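Local coordinates for protein beta-1,4-mannanase (Cryptopygus antarcticus, PDB 4OOU) that hydrolyses internal beta-1,4-mannosidic linkages in mannans, galactomannans and glucomannans, releasing mainly short manno-oligosaccharides, at residues Phe53-Lys66 / Asp104-Leu116. Sequence-based numbering, arbitrary orientation.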
loop_
_atom_site.group_PDB
_atom_site.type_symbol
_atom_site.label_atom_id
_atom_site.label_comp_id
_atom_site.label_asym_id
_atom_site.label_seq_id
_atom_site.Cartn_x
_atom_site.Cartn_y
_atom_site.Cartn_z
ATOM N N PHE A 53 -5.578 7.447 -13.873
ATOM C CA PHE A 53 -4.433 7.958 -14.584
ATOM C C PHE A 53 -4.155 7.185 -15.895
ATOM O O PHE A 53 -4.384 5.955 -15.975
ATOM C CB PHE A 53 -3.226 7.791 -13.701
ATOM C CG PHE A 53 -3.446 8.203 -12.283
ATOM C CD1 PHE A 53 -3.205 9.512 -11.883
ATOM C CD2 PHE A 53 -3.860 7.266 -11.338
ATOM C CE1 PHE A 53 -3.392 9.878 -10.571
ATOM C CE2 PHE A 53 -4.049 7.623 -10.017
ATOM C CZ PHE A 53 -3.809 8.933 -9.630
ATOM N N GLY A 54 -3.621 7.902 -16.891
ATOM C CA GLY A 54 -3.339 7.340 -18.217
ATOM C C GLY A 54 -4.458 7.632 -19.201
ATOM O O GLY A 54 -5.603 7.916 -18.772
ATOM N N ASN A 55 -4.139 7.560 -20.507
ATOM C CA ASN A 55 -5.131 7.694 -21.605
ATOM C C ASN A 55 -6.034 8.900 -21.398
ATOM O O ASN A 55 -7.259 8.831 -21.507
ATOM C CB ASN A 55 -5.964 6.415 -21.772
ATOM C CG ASN A 55 -5.138 5.233 -22.288
ATOM O OD1 ASN A 55 -4.017 5.401 -22.777
ATOM N ND2 ASN A 55 -5.707 4.028 -22.203
ATOM N N GLY A 56 -5.389 10.008 -21.050
ATOM C CA GLY A 56 -6.047 11.260 -20.786
ATOM C C GLY A 56 -7.224 11.199 -19.856
ATOM O O GLY A 56 -8.099 12.051 -19.953
ATOM N N GLN A 57 -7.251 10.225 -18.950
ATOM C CA GLN A 57 -8.453 10.003 -18.103
ATOM C C GLN A 57 -8.414 10.835 -16.833
ATOM O O GLN A 57 -9.402 10.960 -16.126
ATOM C CB GLN A 57 -8.612 8.514 -17.734
ATOM C CG GLN A 57 -8.844 7.587 -18.917
ATOM C CD GLN A 57 -10.130 7.857 -19.656
ATOM O OE1 GLN A 57 -11.136 8.286 -19.076
ATOM N NE2 GLN A 57 -10.121 7.582 -20.949
ATOM N N TYR A 58 -7.252 11.404 -16.553
ATOM C CA TYR A 58 -7.053 12.203 -15.360
ATOM C C TYR A 58 -7.776 13.535 -15.419
ATOM O O TYR A 58 -8.126 14.085 -14.365
ATOM C CB TYR A 58 -5.572 12.422 -15.177
ATOM C CG TYR A 58 -5.157 13.175 -13.941
ATOM C CD1 TYR A 58 -5.023 12.531 -12.722
ATOM C CD2 TYR A 58 -4.842 14.512 -13.993
ATOM C CE1 TYR A 58 -4.603 13.212 -11.588
ATOM C CE2 TYR A 58 -4.434 15.190 -12.862
ATOM C CZ TYR A 58 -4.312 14.534 -11.659
ATOM O OH TYR A 58 -3.886 15.206 -10.525
ATOM N N ALA A 59 -7.993 14.062 -16.624
ATOM C CA ALA A 59 -8.777 15.311 -16.793
ATOM C C ALA A 59 -10.184 15.180 -16.212
ATOM O O ALA A 59 -10.779 16.157 -15.781
ATOM C CB ALA A 59 -8.853 15.736 -18.258
ATOM N N SER A 60 -10.703 13.964 -16.182
ATOM C CA SER A 60 -12.048 13.735 -15.680
ATOM C C SER A 60 -12.011 13.435 -14.199
ATOM O O SER A 60 -12.771 13.974 -13.383
ATOM C CB SER A 60 -12.631 12.533 -16.397
ATOM O OG SER A 60 -13.754 12.085 -15.679
ATOM N N ASN A 61 -11.087 12.555 -13.859
ATOM C CA ASN A 61 -10.957 12.029 -12.503
ATOM C C ASN A 61 -10.275 12.988 -11.493
ATOM O O ASN A 61 -10.730 13.112 -10.359
ATOM C CB ASN A 61 -10.246 10.650 -12.592
ATOM C CG ASN A 61 -11.128 9.587 -13.245
ATOM O OD1 ASN A 61 -12.214 9.342 -12.785
ATOM N ND2 ASN A 61 -10.670 8.983 -14.320
ATOM N N GLY A 62 -9.210 13.668 -11.925
ATOM C CA GLY A 62 -8.393 14.566 -11.082
ATOM C C GLY A 62 -9.068 15.592 -10.185
ATOM O O GLY A 62 -8.720 15.735 -9.026
ATOM N N PRO A 63 -10.031 16.344 -10.714
ATOM C CA PRO A 63 -10.703 17.306 -9.823
ATOM C C PRO A 63 -11.372 16.683 -8.595
ATOM O O PRO A 63 -11.349 17.288 -7.530
ATOM C CB PRO A 63 -11.748 17.950 -10.728
ATOM C CG PRO A 63 -11.178 17.801 -12.104
ATOM C CD PRO A 63 -10.465 16.485 -12.115
ATOM N N ALA A 64 -11.955 15.496 -8.730
ATOM C CA ALA A 64 -12.587 14.857 -7.579
ATOM C C ALA A 64 -11.527 14.445 -6.575
ATOM O O ALA A 64 -11.734 14.541 -5.372
ATOM C CB ALA A 64 -13.422 13.640 -7.977
ATOM N N LEU A 65 -10.382 13.985 -7.040
ATOM C CA LEU A 65 -9.448 13.470 -6.057
ATOM C C LEU A 65 -8.542 14.515 -5.500
ATOM O O LEU A 65 -8.062 14.331 -4.418
ATOM C CB LEU A 65 -8.725 12.196 -6.461
ATOM C CG LEU A 65 -8.581 11.831 -7.890
ATOM C CD1 LEU A 65 -7.468 12.723 -8.316
ATOM C CD2 LEU A 65 -8.220 10.368 -7.991
ATOM N N LYS A 66 -8.361 15.623 -6.196
ATOM C CA LYS A 66 -7.820 16.814 -5.555
ATOM C C LYS A 66 -8.705 17.279 -4.405
ATOM O O LYS A 66 -8.197 17.636 -3.335
ATOM C CB LYS A 66 -7.666 17.931 -6.566
ATOM C CG LYS A 66 -6.380 17.776 -7.346
ATOM C CD LYS A 66 -6.405 18.531 -8.655
ATOM C CE LYS A 66 -5.088 18.355 -9.378
ATOM N NZ LYS A 66 -5.233 18.870 -10.755
ATOM N N ASP A 104 1.178 4.026 -20.835
ATOM C CA ASP A 104 -0.200 3.925 -21.285
ATOM C C ASP A 104 -0.169 4.394 -22.737
ATOM O O ASP A 104 0.784 5.076 -23.124
ATOM C CB ASP A 104 -1.100 4.779 -20.413
ATOM C CG ASP A 104 -0.829 6.258 -20.539
ATOM O OD1 ASP A 104 0.233 6.708 -20.081
ATOM O OD2 ASP A 104 -1.697 6.992 -21.060
ATOM N N SER A 105 -1.137 4.005 -23.562
ATOM C CA SER A 105 -0.984 4.208 -25.008
ATOM C C SER A 105 -0.847 5.694 -25.357
ATOM O O SER A 105 0.004 6.050 -26.191
ATOM C CB SER A 105 -2.114 3.557 -25.800
ATOM O OG SER A 105 -3.341 3.791 -25.146
ATOM N N LYS A 106 -1.645 6.547 -24.700
ATOM C CA LYS A 106 -1.488 8.025 -24.816
ATOM C C LYS A 106 -0.239 8.602 -24.100
ATOM O O LYS A 106 -0.022 9.795 -24.199
ATOM C CB LYS A 106 -2.735 8.778 -24.298
ATOM C CG LYS A 106 -3.853 9.053 -25.303
ATOM C CD LYS A 106 -4.771 7.833 -25.491
ATOM C CE LYS A 106 -5.845 8.004 -26.571
ATOM N NZ LYS A 106 -7.060 8.698 -26.062
ATOM N N LYS A 107 0.538 7.788 -23.370
ATOM C CA LYS A 107 1.726 8.259 -22.636
ATOM C C LYS A 107 1.456 9.503 -21.775
ATOM O O LYS A 107 2.201 10.488 -21.772
ATOM C CB LYS A 107 2.904 8.535 -23.588
ATOM C CG LYS A 107 3.589 7.306 -24.148
ATOM C CD LYS A 107 4.767 7.707 -25.035
ATOM C CE LYS A 107 4.967 6.705 -26.167
ATOM N NZ LYS A 107 6.356 6.159 -26.261
ATOM N N THR A 108 0.400 9.393 -21.000
ATOM C CA THR A 108 -0.097 10.442 -20.121
ATOM C C THR A 108 0.171 10.160 -18.625
ATOM O O THR A 108 0.135 11.086 -17.801
ATOM C CB THR A 108 -1.615 10.535 -20.394
ATOM O OG1 THR A 108 -1.844 11.499 -21.423
ATOM C CG2 THR A 108 -2.436 10.861 -19.177
ATOM N N LEU A 109 0.439 8.903 -18.276
ATOM C CA LEU A 109 0.457 8.471 -16.861
ATOM C C LEU A 109 1.392 9.270 -15.969
ATOM O O LEU A 109 0.981 9.724 -14.903
ATOM C CB LEU A 109 0.859 6.999 -16.725
ATOM C CG LEU A 109 0.757 6.458 -15.300
ATOM C CD1 LEU A 109 -0.469 5.593 -15.126
ATOM C CD2 LEU A 109 1.976 5.645 -14.943
ATOM N N ILE A 110 2.649 9.420 -16.389
ATOM C CA ILE A 110 3.651 10.052 -15.534
ATOM C C ILE A 110 3.241 11.493 -15.236
ATOM O O ILE A 110 3.224 11.895 -14.086
ATOM C CB ILE A 110 5.086 9.918 -16.101
ATOM C CG1 ILE A 110 5.478 8.434 -16.162
ATOM C CG2 ILE A 110 6.107 10.623 -15.222
ATOM C CD1 ILE A 110 6.848 8.178 -16.753
ATOM N N ASN A 111 2.834 12.260 -16.237
ATOM C CA ASN A 111 2.316 13.607 -15.935
ATOM C C ASN A 111 1.070 13.584 -15.041
ATOM O O ASN A 111 0.947 14.385 -14.104
ATOM C CB ASN A 111 1.997 14.390 -17.210
ATOM C CG ASN A 111 3.182 14.501 -18.126
ATOM O OD1 ASN A 111 4.344 14.675 -17.689
ATOM N ND2 ASN A 111 2.911 14.385 -19.415
ATOM N N ASP A 112 0.142 12.675 -15.325
ATOM C CA ASP A 112 -1.063 12.574 -14.486
ATOM C C ASP A 112 -0.728 12.338 -13.036
ATOM O O ASP A 112 -1.263 13.015 -12.164
ATOM C CB ASP A 112 -1.978 11.473 -14.995
ATOM C CG ASP A 112 -2.670 11.855 -16.256
ATOM O OD1 ASP A 112 -2.533 13.032 -16.672
ATOM O OD2 ASP A 112 -3.349 10.987 -16.824
ATOM N N LEU A 113 0.176 11.399 -12.775
ATOM C CA LEU A 113 0.648 11.192 -11.408
ATOM C C LEU A 113 1.408 12.450 -10.879
ATOM O O LEU A 113 1.154 12.944 -9.761
ATOM C CB LEU A 113 1.495 9.906 -11.313
ATOM C CG LEU A 113 0.742 8.574 -11.604
ATOM C CD1 LEU A 113 1.713 7.441 -11.906
ATOM C CD2 LEU A 113 -0.209 8.102 -10.512
ATOM N N SER A 114 2.331 12.957 -11.691
ATOM C CA SER A 114 3.128 14.173 -11.385
ATOM C C SER A 114 2.162 15.268 -10.908
ATOM O O SER A 114 2.318 15.822 -9.820
ATOM C CB SER A 114 3.904 14.580 -12.657
ATOM O OG SER A 114 5.175 15.176 -12.412
ATOM N N ASP A 115 1.103 15.521 -11.675
ATOM C CA ASP A 115 0.131 16.544 -11.275
ATOM C C ASP A 115 -0.430 16.296 -9.879
ATOM O O ASP A 115 -0.504 17.203 -9.042
ATOM C CB ASP A 115 -1.043 16.627 -12.259
ATOM C CG ASP A 115 -1.908 17.870 -12.038
ATOM O OD1 ASP A 115 -1.548 18.959 -12.508
ATOM O OD2 ASP A 115 -2.957 17.762 -11.396
ATOM N N LEU A 116 -0.845 15.060 -9.642
ATOM C CA LEU A 116 -1.586 14.746 -8.425
ATOM C C LEU A 116 -0.640 14.870 -7.271
ATOM O O LEU A 116 -1.038 15.368 -6.219
ATOM C CB LEU A 116 -2.211 13.343 -8.456
ATOM C CG LEU A 116 -3.197 13.044 -7.302
ATOM C CD1 LEU A 116 -4.391 13.997 -7.176
ATOM C CD2 LEU A 116 -3.730 11.634 -7.419
HETATM O O HOH W 1 -3.420 2.475 -22.219
#
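Leu-113 lays its CD2 methyl over the centre of the Phe-53 ring, a CH-pi contact 3.5 Å from the centroid, while Asp-112 CB and Leu-116 CD2 meet the edge of that ring. The Tyr-58 ring carries the backbone carbonyl O of Asp-112 on one face, displaced toward the rim, and Gly-62 CA over the centre of the other; Asp-115 OD2 lies at its edge. With CG anti to the backbone N (chi1 -177°), Tyr-58 reaches across to give its hydroxyl to the anti lone pair of Asp-115 OD2 (OH to OD2 2.9 Å). The extended chain of Lys-66 brings NZ to the syn lone pair of the same oxygen, a salt bridge of 2.6 Å between Lys-66 NZ and Asp-115 OD2. A phenylalanine in place of Tyr-58 would probably leave the anti lone pair of Asp-115 OD2 without its hydroxyl donor, with Lys-66 alone holding the carboxylate across this interface. Helices 58-74 and 109-122 are neighbouring outer helices of the TIM barrel, and their facing segments run nearly parallel, axes 11.1 Å apart at closest approach; Phe-53, in the loop before the first, also packs on Val-82 of strand 79-86. Ahead of the helices the loops interlock. Asn-55 N donates to Asp-104 OD2 (2.6 Å) from above the carboxylate plane, and Thr-108 N and Leu-109 N bind Asp-104 as well. Asn-55 OD1 accepts Lys-106 N almost in line with its C=O bond and Ser-105 OG (2.9 Å) from above the carbonyl plane.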